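PDB 6BRL: glutamate tRNA ligase from Elizabethkingia meningoseptica, which joins glutamate to its cognate tRNA in an ATP-dependent reaction, as a class I glutamyl-tRNA synthetase, and is seen here with the amino acid bound. Local coordinates for residues 47-52 / 216-221; 447-452 / 487-492; 358-363 / 393-398; 12-17 / 37-42. All coordinates share one frame; numbering follows the deposited sequence.

Contact 1 (47-52 / 216-221); sequences ILRIED and IDDHEM. With GLU (glutamic acid), chain B.
Beside the glutamate pocket of the class I catalytic domain, Arg49, just past the end of strand 45-48, reaches across to helix 210-220 and forms a salt bridge with Asp218. Both terminal nitrogens converge on one oxygen: Asp218 OD1 lies 3.0 Å from Arg49 NH1 and 2.9 Å from Arg49 NH2. Both N-H groups come to this oxygen from the same face of the carboxylate, whose plane is turned 46° from the guanidinium. The other side of the fork is used within its own segment, where Arg49 NE and NH2 share Glu51 OE2, NE at 2.8 Å, so that acidic oxygens at two edges fix how the guanidinium is turned. A bend at chi3 (68°) turns the otherwise extended arginine chain into this position. Asp217 CB lies over one face of the group, 3.3 Å from Arg49 NH1, while the Asp217 carboxylate is held by Arg95, Tyr99 and Gln92. Met221 SD meets the guanidinium edge, 3.7 Å from Arg49 NH1, and lies more loosely against Ile47 CG2. Arginine suits this buried place because its planar N-H groups can serve two carboxylates at once. Glu51 turns its other oxygen to the ligand (Glu51 OE1 to GLU N, 3.0 Å), and Asn214 also bonds to OE1. Asp218 OD1 also pairs with Arg15, so Arg49 and Asp218 form a second shell that ties together Glu51 and Arg15, two first-shell residues of the amino acid pocket.

Contact 2 (447-452 / 487-492); sequences FKAEII and VPDLME
Glu492 OE1 accepts the backbone N-H of Ala449 at 2.7 Å, the direct hydrogen bond that joins helix 487-494 to the first turn of helix 449-463. The glutamate is fully extended, its CG anti to the backbone N (chi1 -176°), a shape that carries the carboxylate across to the neighbouring helix start. The donor approaches on the anti side of OE1, 29° out of the carboxylate plane. Around this bond the packing is close: Ala449 CB is 3.2 Å from Asp489 OD1, and the Ala449 carbonyl oxygen meets Pro488 CB at 3.4 Å. A methyl group is small enough to let the two backbones approach here, with the CA atoms of Ala449 and Pro488 4.7 Å apart.

Further in, Ile452 CG2 touches Met491 SD at 3.7 Å, and within 447-452 itself, Ile452 CD1 sits over the centre of the Phe447 ring, a CH-pi contact. That ring presents its CE1 edge to the Met491 carbonyl oxygen, 3.3 Å away, and crosses the methionine side chain at about a right angle. The flexible thioether, bent at chi3, follows both the ring and the branched isoleucine. A water bridges the two segments, donating to Glu492 O at 2.7 Å and weakly to Phe447 O. Ile442 and Thr499, from helices 431-442 and 496-510, back both Phe447 and Met491. Lys448 occupies the N-cap position, and Ala449 is the first residue of its helix. The first N-H groups of a helix have no acceptor in a preceding turn; a carboxylate from another helix supplies one for Ala449 N, and the helix dipole probably favours its negative charge.

Contact 3 (358-363 / 393-398); sequences YLQLMS and LMKERA
Lys395 and Gln360 each send a side-chain nitrogen to a backbone oxygen of the opposing segment. Lys395 NZ donates to Met362 O at 2.7 Å, in the carbonyl plane, and also to Asn364 OD1, so the ammonium has two oxygen partners. Although its CG stands between the backbone N and the carbonyl carbon (chi1 69°), the chain beyond is extended, which gives lysine the length to span the gap. In return, Gln360 NE2 gives a nearly straight bond to Lys395 O (3.0 Å, 163°). It comes from above the carbonyl plane, whereas the backbone N of Ala398 reaches the same oxygen from the opposite face. Gln360 NE2 also bonds to Gln356 O in its own helix, so an amide suits the site: it donates in two directions. Gln360 OE1 instead rests on Glu396 CA, 3.2 Å away. Beside these bonds the contact is apolar, Leu359 CD2 packing on the small Ala398 CB at 3.6 Å. Ser363 N-caps the next helix through Ala366 N. The contact thus links the chain around the C-terminal parts of helices 348-360 and 384-394, with Ile367 of helix 364-377 touching Leu359, Met362 and Lys395, and helix 402-406 meeting Ala398.

Contact 4 (12-17 / 37-42); sequences VRVRFA and LFAKHN. With GLU (glutamic acid), chain B.
Val14 and Val12 pack two branched side chains against one side of helix 26-41, and the apolar packing is concentrated where Phe38 and Ala39 face them. Val14 divides its branches: CG1 meets the edge of the Phe38 ring at CD2, 3.8 Å away, while CG2 rests on Ala39 CB. Val12 CG1 then approaches Phe38 CE2 at 3.7 Å, the two side chains crossing at about a right angle. With CG anti to the backbone N (chi1 -174°), the Phe38 ring swings over to the valines. A beta-branched valine suits the strand at Val14, and each valine offers two methyls, and the small Ala39 lets the helix backbone come near; the wider Phe38 bridges both valines and meets the ring of His225 as well.

This is the first half of a beta-alpha-beta unit in the class I synthetase nucleotide-binding (Rossmann-type) fold, with strand 13-16 parallel to strand 45-48. Alternate residues of the strand serve different sides: Val14 faces the helix, whereas Arg15 extends to the ligand, its NH1 bonding to GLU OE2 at 2.9 Å and its NH2 to GLU OE1 at 3.0 Å. These paired, nearly straight bonds match the guanidinium to the ligand's side-chain carboxylate. Ala17 O receives the ligand's amino group.

Toward the helix end the packing gives way to a more polar rim. Val12 CG2 touches only the CB of Asn42, at 3.8 Å, and a water joins Val12 N to Asn42 O. Asn42 ND2 turns back over one face of the Phe38 ring and donates to Phe38 O at 2.9 Å, an amide closing the last helical turn.

In the fold
Contacts 1 and 4 belong to the catalytic domain and meet at the bound glutamate: their strands, 45-48 and 13-16, are neighbours in one parallel sheet, and the Asp218-Arg15 salt bridge joins them. Contact 1 is wholly buried and dominated by charge, whereas contact 4 is partly buried and apolar between its segments, its polar ligand-binding groups lying farther along the strand and just beyond it. Contacts 2 and 3, both partly buried, lie in the all-helical anticodon-binding region and touch through Asp489 and Leu393. Both use side chains to satisfy backbone groups at or near helix ends, a carboxylate in contact 2, an ammonium and an amide in contact 3. The centres of contacts 1 and 2 are about 63 Å apart.

Contact 1 (47-52 / 216-221)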
# COMPACT_ATOMS: atom_id res chain seq x y z
N ILE A 47 13.98 11.56 -2.67
CA ILE A 47 14.71 10.96 -3.78
C ILE A 47 14.19 9.54 -3.96
O ILE A 47 13.92 8.86 -2.97
CB ILE A 47 16.23 10.96 -3.49
CG1 ILE A 47 16.81 12.36 -3.60
CG2 ILE A 47 16.94 9.98 -4.44
CD1 ILE A 47 16.73 13.19 -2.34
N LEU A 48 14.06 9.09 -5.23
CA LEU A 48 13.83 7.67 -5.52
C LEU A 48 15.12 7.10 -6.13
O LEU A 48 15.57 7.60 -7.16
CB LEU A 48 12.66 7.48 -6.49
CG LEU A 48 12.55 6.04 -7.01
CD1 LEU A 48 12.19 5.12 -5.84
CD2 LEU A 48 11.48 5.91 -8.08
N ARG A 49 15.71 6.08 -5.49
CA ARG A 49 16.88 5.39 -6.02
C ARG A 49 16.50 3.93 -6.28
O ARG A 49 15.97 3.26 -5.39
CB ARG A 49 18.09 5.47 -5.06
CG ARG A 49 19.40 4.80 -5.63
CD ARG A 49 20.64 5.03 -4.73
NE ARG A 49 20.55 4.35 -3.43
CZ ARG A 49 20.77 4.93 -2.25
NH1 ARG A 49 21.13 6.21 -2.17
NH2 ARG A 49 20.69 4.22 -1.13
N ILE A 50 16.73 3.46 -7.50
CA ILE A 50 16.35 2.09 -7.85
C ILE A 50 17.55 1.18 -7.57
O ILE A 50 18.61 1.34 -8.18
CB ILE A 50 15.90 1.98 -9.31
CG1 ILE A 50 14.59 2.71 -9.51
CG2 ILE A 50 15.67 0.51 -9.71
CD1 ILE A 50 13.41 2.04 -8.79
N GLU A 51 17.36 0.18 -6.69
CA GLU A 51 18.48 -0.59 -6.12
C GLU A 51 18.56 -1.93 -6.85
O GLU A 51 18.13 -2.98 -6.37
CB GLU A 51 18.32 -0.72 -4.62
CG GLU A 51 18.53 0.69 -4.02
CD GLU A 51 19.37 0.75 -2.75
OE1 GLU A 51 19.57 -0.27 -2.08
OE2 GLU A 51 19.80 1.85 -2.38
N ASP A 52 19.10 -1.87 -8.06
CA ASP A 52 19.00 -3.00 -8.98
C ASP A 52 20.37 -3.64 -9.20
O ASP A 52 20.73 -3.96 -10.33
CB ASP A 52 18.37 -2.56 -10.30
CG ASP A 52 19.18 -1.44 -11.01
OD1 ASP A 52 19.96 -0.76 -10.34
OD2 ASP A 52 19.06 -1.26 -12.23
N ILE A 216 27.80 4.04 -0.10
CA ILE A 216 28.39 4.86 -1.16
C ILE A 216 27.35 5.84 -1.71
O ILE A 216 27.61 7.04 -1.83
CB ILE A 216 28.95 3.99 -2.29
CG1 ILE A 216 30.26 3.31 -1.86
CG2 ILE A 216 29.16 4.83 -3.56
CD1 ILE A 216 30.67 2.24 -2.87
N ASP A 217 26.14 5.35 -2.02
CA ASP A 217 25.18 6.25 -2.66
C ASP A 217 24.51 7.19 -1.65
O ASP A 217 24.20 8.33 -2.00
CB ASP A 217 24.13 5.43 -3.44
CG ASP A 217 24.71 4.79 -4.71
OD1 ASP A 217 25.74 5.29 -5.24
OD2 ASP A 217 24.12 3.81 -5.20
N ASP A 218 24.30 6.75 -0.41
CA ASP A 218 23.81 7.70 0.59
C ASP A 218 24.82 8.81 0.82
O ASP A 218 24.43 9.98 0.98
CB ASP A 218 23.49 6.98 1.89
CG ASP A 218 22.19 6.17 1.77
OD1 ASP A 218 21.48 6.34 0.76
OD2 ASP A 218 21.91 5.35 2.65
N HIS A 219 26.12 8.49 0.78
CA HIS A 219 27.13 9.53 0.90
C HIS A 219 27.12 10.47 -0.31
O HIS A 219 27.07 11.70 -0.17
CB HIS A 219 28.52 8.90 1.07
CG HIS A 219 29.61 9.92 1.15
ND1 HIS A 219 29.75 10.77 2.22
CD2 HIS A 219 30.58 10.27 0.26
CE1 HIS A 219 30.78 11.58 2.01
NE2 HIS A 219 31.30 11.29 0.83
N GLU A 220 27.14 9.90 -1.52
CA GLU A 220 27.24 10.71 -2.73
C GLU A 220 26.00 11.57 -2.94
O GLU A 220 26.09 12.71 -3.42
CB GLU A 220 27.46 9.80 -3.94
CG GLU A 220 28.82 9.09 -3.92
CD GLU A 220 29.98 10.07 -3.96
OE1 GLU A 220 30.07 10.81 -4.95
OE2 GLU A 220 30.78 10.14 -3.00
N MET A 221 24.83 11.05 -2.61
CA MET A 221 23.55 11.76 -2.80
C MET A 221 23.20 12.69 -1.63
O MET A 221 22.07 13.22 -1.59
CB MET A 221 22.41 10.75 -3.03
CG MET A 221 22.53 10.07 -4.42
SD MET A 221 21.23 8.88 -4.76
CE MET A 221 21.74 8.25 -6.40
N GLU B . 17.17 -1.88 -1.46
CA GLU B . 16.80 -1.88 -0.04
C GLU B . 15.35 -2.41 0.18
O GLU B . 14.89 -2.62 1.32
CB GLU B . 16.95 -0.47 0.54
CG GLU B . 17.08 -0.42 2.05
CD GLU B . 17.48 0.96 2.53
OE1 GLU B . 18.69 1.13 2.92
OE2 GLU B . 16.60 1.87 2.50
OXT GLU B . 14.63 -2.65 -0.80

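Contact 2 (447-452 / 487-492)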
# COMPACT_ATOMS: atom_id res chain seq x y z
N PHE A 447 -45.05 15.14 -9.47
CA PHE A 447 -44.41 13.91 -8.97
C PHE A 447 -43.10 14.23 -8.24
O PHE A 447 -42.00 13.84 -8.62
CB PHE A 447 -44.21 12.93 -10.12
CG PHE A 447 -44.34 11.49 -9.68
CD1 PHE A 447 -43.25 10.64 -9.69
CD2 PHE A 447 -45.56 11.00 -9.24
CE1 PHE A 447 -43.37 9.32 -9.28
CE2 PHE A 447 -45.69 9.68 -8.83
CZ PHE A 447 -44.58 8.84 -8.85
N LYS A 448 -43.26 14.93 -7.11
CA LYS A 448 -42.16 15.28 -6.23
C LYS A 448 -42.27 14.46 -4.95
O LYS A 448 -43.37 14.11 -4.51
CB LYS A 448 -42.18 16.77 -5.89
CG LYS A 448 -42.11 17.67 -7.11
CD LYS A 448 -40.78 17.50 -7.85
CE LYS A 448 -40.59 18.57 -8.92
NZ LYS A 448 -41.10 18.15 -10.26
N ALA A 449 -41.11 14.20 -4.33
CA ALA A 449 -41.08 13.30 -3.17
C ALA A 449 -42.06 13.74 -2.09
O ALA A 449 -42.87 12.94 -1.62
CB ALA A 449 -39.66 13.20 -2.60
N GLU A 450 -42.01 15.02 -1.67
CA GLU A 450 -42.85 15.43 -0.54
C GLU A 450 -44.33 15.42 -0.90
O GLU A 450 -45.18 15.09 -0.06
CB GLU A 450 -42.41 16.81 -0.04
N ILE A 451 -44.66 15.73 -2.16
CA ILE A 451 -46.04 15.70 -2.62
C ILE A 451 -46.54 14.26 -2.68
O ILE A 451 -47.66 13.96 -2.27
CB ILE A 451 -46.15 16.41 -3.98
CG1 ILE A 451 -45.94 17.92 -3.81
CG2 ILE A 451 -47.48 16.15 -4.66
CD1 ILE A 451 -46.18 18.69 -5.08
N ILE A 452 -45.70 13.36 -3.20
CA ILE A 452 -46.01 11.94 -3.19
C ILE A 452 -46.22 11.47 -1.76
O ILE A 452 -47.20 10.78 -1.46
CB ILE A 452 -44.88 11.16 -3.88
CG1 ILE A 452 -44.92 11.39 -5.38
CG2 ILE A 452 -44.93 9.67 -3.53
CD1 ILE A 452 -43.61 11.02 -6.07
N VAL A 487 -39.13 5.56 0.09
CA VAL A 487 -39.95 5.25 -1.09
C VAL A 487 -40.32 6.50 -1.90
O VAL A 487 -40.25 6.45 -3.13
CB VAL A 487 -41.18 4.42 -0.69
CG1 VAL A 487 -42.14 4.31 -1.85
CG2 VAL A 487 -40.77 3.03 -0.21
N PRO A 488 -40.75 7.61 -1.30
CA PRO A 488 -41.12 8.75 -2.14
C PRO A 488 -39.97 9.28 -2.97
O PRO A 488 -40.18 9.70 -4.12
CB PRO A 488 -41.63 9.79 -1.13
CG PRO A 488 -42.16 8.96 -0.01
CD PRO A 488 -41.17 7.81 0.10
N ASP A 489 -38.75 9.29 -2.43
CA ASP A 489 -37.61 9.73 -3.24
C ASP A 489 -37.29 8.72 -4.34
O ASP A 489 -36.97 9.11 -5.46
CB ASP A 489 -36.38 9.95 -2.34
CG ASP A 489 -36.39 11.33 -1.68
OD1 ASP A 489 -36.60 12.37 -2.36
OD2 ASP A 489 -36.17 11.36 -0.47
N LEU A 490 -37.37 7.43 -4.03
CA LEU A 490 -37.23 6.42 -5.08
C LEU A 490 -38.22 6.67 -6.22
O LEU A 490 -37.85 6.69 -7.40
CB LEU A 490 -37.41 5.04 -4.47
CG LEU A 490 -37.41 3.81 -5.37
CD1 LEU A 490 -36.23 3.81 -6.32
CD2 LEU A 490 -37.32 2.61 -4.46
N MET A 491 -39.49 6.90 -5.87
CA MET A 491 -40.49 7.15 -6.91
C MET A 491 -40.15 8.40 -7.71
O MET A 491 -40.26 8.40 -8.94
CB MET A 491 -41.88 7.24 -6.29
CG MET A 491 -42.37 5.93 -5.67
SD MET A 491 -43.63 6.30 -4.42
CE MET A 491 -45.08 6.45 -5.49
N GLU A 492 -39.75 9.49 -7.04
CA GLU A 492 -39.42 10.69 -7.81
C GLU A 492 -38.31 10.42 -8.82
O GLU A 492 -38.42 10.82 -9.99
CB GLU A 492 -39.02 11.85 -6.88
CG GLU A 492 -38.76 13.16 -7.66
CD GLU A 492 -38.30 14.32 -6.79
OE1 GLU A 492 -38.72 14.40 -5.62
OE2 GLU A 492 -37.50 15.13 -7.28
O HOH W 1 -40.34 12.33 -11.08

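Contact 3 (358-363 / 393-398)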
# COMPACT_ATOMS: atom_id res chain seq x y z
N TYR A 358 -14.10 9.22 3.61
CA TYR A 358 -13.73 10.12 2.54
C TYR A 358 -14.86 10.30 1.52
O TYR A 358 -15.07 11.40 0.99
CB TYR A 358 -12.46 9.60 1.85
CG TYR A 358 -11.21 10.14 2.55
CD1 TYR A 358 -10.78 9.60 3.75
CD2 TYR A 358 -10.51 11.23 2.02
CE1 TYR A 358 -9.61 10.12 4.41
CE2 TYR A 358 -9.36 11.75 2.66
CZ TYR A 358 -8.92 11.19 3.85
OH TYR A 358 -7.83 11.73 4.49
N LEU A 359 -15.58 9.22 1.22
CA LEU A 359 -16.71 9.35 0.28
C LEU A 359 -17.78 10.33 0.78
O LEU A 359 -18.33 11.10 -0.02
CB LEU A 359 -17.32 7.98 0.03
CG LEU A 359 -18.37 7.84 -1.06
CD1 LEU A 359 -17.82 8.28 -2.42
CD2 LEU A 359 -18.74 6.35 -1.10
N GLN A 360 -18.08 10.33 2.10
CA GLN A 360 -19.04 11.32 2.63
C GLN A 360 -18.51 12.74 2.53
O GLN A 360 -19.28 13.69 2.43
CB GLN A 360 -19.38 11.09 4.12
CG GLN A 360 -19.67 9.68 4.51
CD GLN A 360 -20.60 9.06 3.54
OE1 GLN A 360 -21.63 9.65 3.19
NE2 GLN A 360 -20.26 7.87 3.07
N LEU A 361 -17.21 12.92 2.61
CA LEU A 361 -16.68 14.28 2.49
C LEU A 361 -16.61 14.75 1.04
O LEU A 361 -16.19 15.88 0.78
CB LEU A 361 -15.28 14.34 3.12
CG LEU A 361 -15.17 14.10 4.64
CD1 LEU A 361 -13.77 13.69 4.95
CD2 LEU A 361 -15.52 15.38 5.40
N MET A 362 -16.95 13.90 0.07
CA MET A 362 -16.95 14.35 -1.33
C MET A 362 -18.30 14.95 -1.68
O MET A 362 -19.35 14.42 -1.29
CB MET A 362 -16.62 13.19 -2.27
CG MET A 362 -15.18 12.68 -2.12
SD MET A 362 -14.99 11.29 -3.26
CE MET A 362 -14.97 12.11 -4.87
N SER A 363 -18.29 16.05 -2.43
CA SER A 363 -19.55 16.58 -2.93
C SER A 363 -20.15 15.63 -3.96
O SER A 363 -19.45 14.82 -4.59
CB SER A 363 -19.36 17.94 -3.58
OG SER A 363 -18.58 17.79 -4.75
N LEU A 393 -28.66 10.29 -2.30
CA LEU A 393 -29.52 9.36 -1.59
C LEU A 393 -28.82 8.08 -1.19
O LEU A 393 -29.32 7.33 -0.34
CB LEU A 393 -30.73 9.00 -2.47
CG LEU A 393 -31.91 9.95 -2.62
CD1 LEU A 393 -32.77 9.50 -3.79
CD2 LEU A 393 -32.71 9.91 -1.32
N MET A 394 -27.69 7.78 -1.82
CA MET A 394 -27.03 6.51 -1.59
C MET A 394 -25.67 6.66 -0.92
O MET A 394 -25.11 5.66 -0.45
CB MET A 394 -26.84 5.77 -2.92
CG MET A 394 -28.18 5.49 -3.66
SD MET A 394 -28.96 4.07 -2.87
CE MET A 394 -27.72 2.82 -3.27
N LYS A 395 -25.09 7.86 -0.90
CA LYS A 395 -23.66 7.85 -0.58
C LYS A 395 -23.40 7.51 0.89
O LYS A 395 -22.35 6.93 1.21
CB LYS A 395 -22.98 9.16 -0.98
CG LYS A 395 -23.32 10.44 -0.25
CD LYS A 395 -22.23 11.53 -0.68
CE LYS A 395 -22.73 12.90 -0.38
NZ LYS A 395 -22.05 13.96 -1.12
N GLU A 396 -24.34 7.81 1.80
CA GLU A 396 -24.11 7.55 3.22
C GLU A 396 -23.87 6.07 3.50
O GLU A 396 -23.10 5.72 4.39
CB GLU A 396 -25.29 8.01 4.06
CG GLU A 396 -25.18 9.35 4.70
CD GLU A 396 -26.49 9.70 5.42
OE1 GLU A 396 -27.39 10.28 4.75
OE2 GLU A 396 -26.62 9.34 6.61
N ARG A 397 -24.56 5.20 2.78
CA ARG A 397 -24.38 3.77 3.01
C ARG A 397 -23.31 3.16 2.12
O ARG A 397 -23.04 1.96 2.25
CB ARG A 397 -25.69 3.01 2.79
CG ARG A 397 -26.86 3.63 3.52
CD ARG A 397 -28.10 2.73 3.59
NE ARG A 397 -28.20 2.14 4.92
CZ ARG A 397 -28.00 0.86 5.20
NH1 ARG A 397 -27.73 -0.00 4.22
NH2 ARG A 397 -28.09 0.43 6.47
N ALA A 398 -22.69 3.94 1.23
CA ALA A 398 -21.68 3.42 0.33
C ALA A 398 -20.28 3.45 0.96
O ALA A 398 -19.96 4.31 1.79
CB ALA A 398 -21.64 4.23 -0.99

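Contact 4 (12-17 / 37-42)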
# COMPACT_ATOMS: atom_id res chain seq x y z
N VAL A 12 17.57 18.78 4.56
CA VAL A 12 17.14 17.39 4.76
C VAL A 12 16.98 16.70 3.42
O VAL A 12 16.35 17.25 2.50
CB VAL A 12 15.82 17.35 5.55
CG1 VAL A 12 15.18 15.96 5.43
CG2 VAL A 12 16.08 17.68 6.98
N ARG A 13 17.54 15.49 3.29
CA ARG A 13 17.39 14.71 2.06
C ARG A 13 17.15 13.25 2.43
O ARG A 13 17.94 12.66 3.18
CB ARG A 13 18.64 14.86 1.17
CG ARG A 13 18.79 16.26 0.54
CD ARG A 13 20.10 16.45 -0.34
NE ARG A 13 20.30 15.38 -1.34
CZ ARG A 13 19.70 15.33 -2.53
NH1 ARG A 13 18.83 16.28 -2.87
NH2 ARG A 13 19.93 14.33 -3.38
N VAL A 14 16.04 12.67 1.93
CA VAL A 14 15.69 11.27 2.20
C VAL A 14 15.52 10.55 0.87
O VAL A 14 15.25 11.17 -0.16
CB VAL A 14 14.40 11.14 3.05
CG1 VAL A 14 14.52 11.92 4.38
CG2 VAL A 14 13.21 11.62 2.27
N ARG A 15 15.66 9.22 0.88
CA ARG A 15 15.48 8.43 -0.34
C ARG A 15 14.69 7.17 -0.04
O ARG A 15 14.97 6.48 0.94
CB ARG A 15 16.82 8.05 -1.00
CG ARG A 15 17.63 6.90 -0.35
CD ARG A 15 18.11 7.18 1.11
NE ARG A 15 19.00 6.10 1.57
CZ ARG A 15 18.55 4.91 1.96
NH1 ARG A 15 17.23 4.64 1.98
NH2 ARG A 15 19.42 3.96 2.34
N PHE A 16 13.69 6.92 -0.87
CA PHE A 16 13.04 5.62 -0.97
C PHE A 16 13.88 4.80 -1.94
O PHE A 16 14.13 5.24 -3.06
CB PHE A 16 11.59 5.80 -1.45
CG PHE A 16 10.79 4.51 -1.50
CD1 PHE A 16 10.77 3.65 -0.42
CD2 PHE A 16 10.02 4.20 -2.60
CE1 PHE A 16 10.01 2.48 -0.43
CE2 PHE A 16 9.26 3.01 -2.64
CZ PHE A 16 9.26 2.15 -1.56
N ALA A 17 14.42 3.67 -1.49
CA ALA A 17 15.41 2.90 -2.23
C ALA A 17 14.96 1.45 -2.44
O ALA A 17 15.64 0.52 -2.03
CB ALA A 17 16.75 2.93 -1.50
N LEU A 37 6.81 12.63 3.81
CA LEU A 37 6.34 13.54 4.87
C LEU A 37 7.50 14.20 5.60
O LEU A 37 7.48 15.42 5.87
CB LEU A 37 5.47 12.79 5.88
CG LEU A 37 4.13 12.22 5.34
CD1 LEU A 37 3.30 11.63 6.46
CD2 LEU A 37 3.35 13.32 4.73
N PHE A 38 8.48 13.40 6.01
CA PHE A 38 9.62 13.97 6.72
C PHE A 38 10.32 15.02 5.86
O PHE A 38 10.70 16.10 6.35
CB PHE A 38 10.61 12.88 7.10
CG PHE A 38 11.75 13.39 7.97
CD1 PHE A 38 11.50 13.77 9.29
CD2 PHE A 38 13.03 13.50 7.48
CE1 PHE A 38 12.54 14.21 10.13
CE2 PHE A 38 14.07 13.98 8.30
CZ PHE A 38 13.83 14.33 9.61
N ALA A 39 10.51 14.72 4.58
CA ALA A 39 11.22 15.64 3.70
C ALA A 39 10.42 16.93 3.52
O ALA A 39 10.96 18.03 3.68
CB ALA A 39 11.49 14.97 2.35
N LYS A 40 9.13 16.79 3.19
CA LYS A 40 8.31 17.97 2.94
C LYS A 40 8.11 18.77 4.22
O LYS A 40 8.10 20.00 4.17
CB LYS A 40 6.96 17.57 2.32
CG LYS A 40 7.07 17.07 0.84
CD LYS A 40 8.09 17.89 0.06
CE LYS A 40 8.51 17.21 -1.25
NZ LYS A 40 9.85 17.70 -1.74
N HIS A 41 7.95 18.10 5.35
CA HIS A 41 7.79 18.80 6.62
C HIS A 41 8.99 19.67 6.91
O HIS A 41 8.85 20.73 7.54
CB HIS A 41 7.59 17.78 7.76
CG HIS A 41 7.51 18.38 9.13
ND1 HIS A 41 6.34 18.90 9.65
CD2 HIS A 41 8.45 18.53 10.10
CE1 HIS A 41 6.56 19.33 10.88
NE2 HIS A 41 7.83 19.11 11.18
N ASN A 42 10.16 19.25 6.44
CA ASN A 42 11.40 19.96 6.70
C ASN A 42 11.88 20.79 5.53
O ASN A 42 13.01 21.30 5.56
CB ASN A 42 12.46 18.94 7.14
CG ASN A 42 12.22 18.48 8.57
OD1 ASN A 42 12.42 19.26 9.48
ND2 ASN A 42 11.74 17.25 8.77
N GLU B . 17.17 -1.88 -1.46
CA GLU B . 16.80 -1.88 -0.04
C GLU B . 15.35 -2.41 0.18
O GLU B . 14.89 -2.62 1.32
CB GLU B . 16.95 -0.47 0.54
CG GLU B . 17.08 -0.42 2.05
CD GLU B . 17.48 0.96 2.53
OE1 GLU B . 18.69 1.13 2.92
OE2 GLU B . 16.60 1.87 2.50
OXT GLU B . 14.63 -2.65 -0.80
O HOH W 2 15.81 20.90 5.41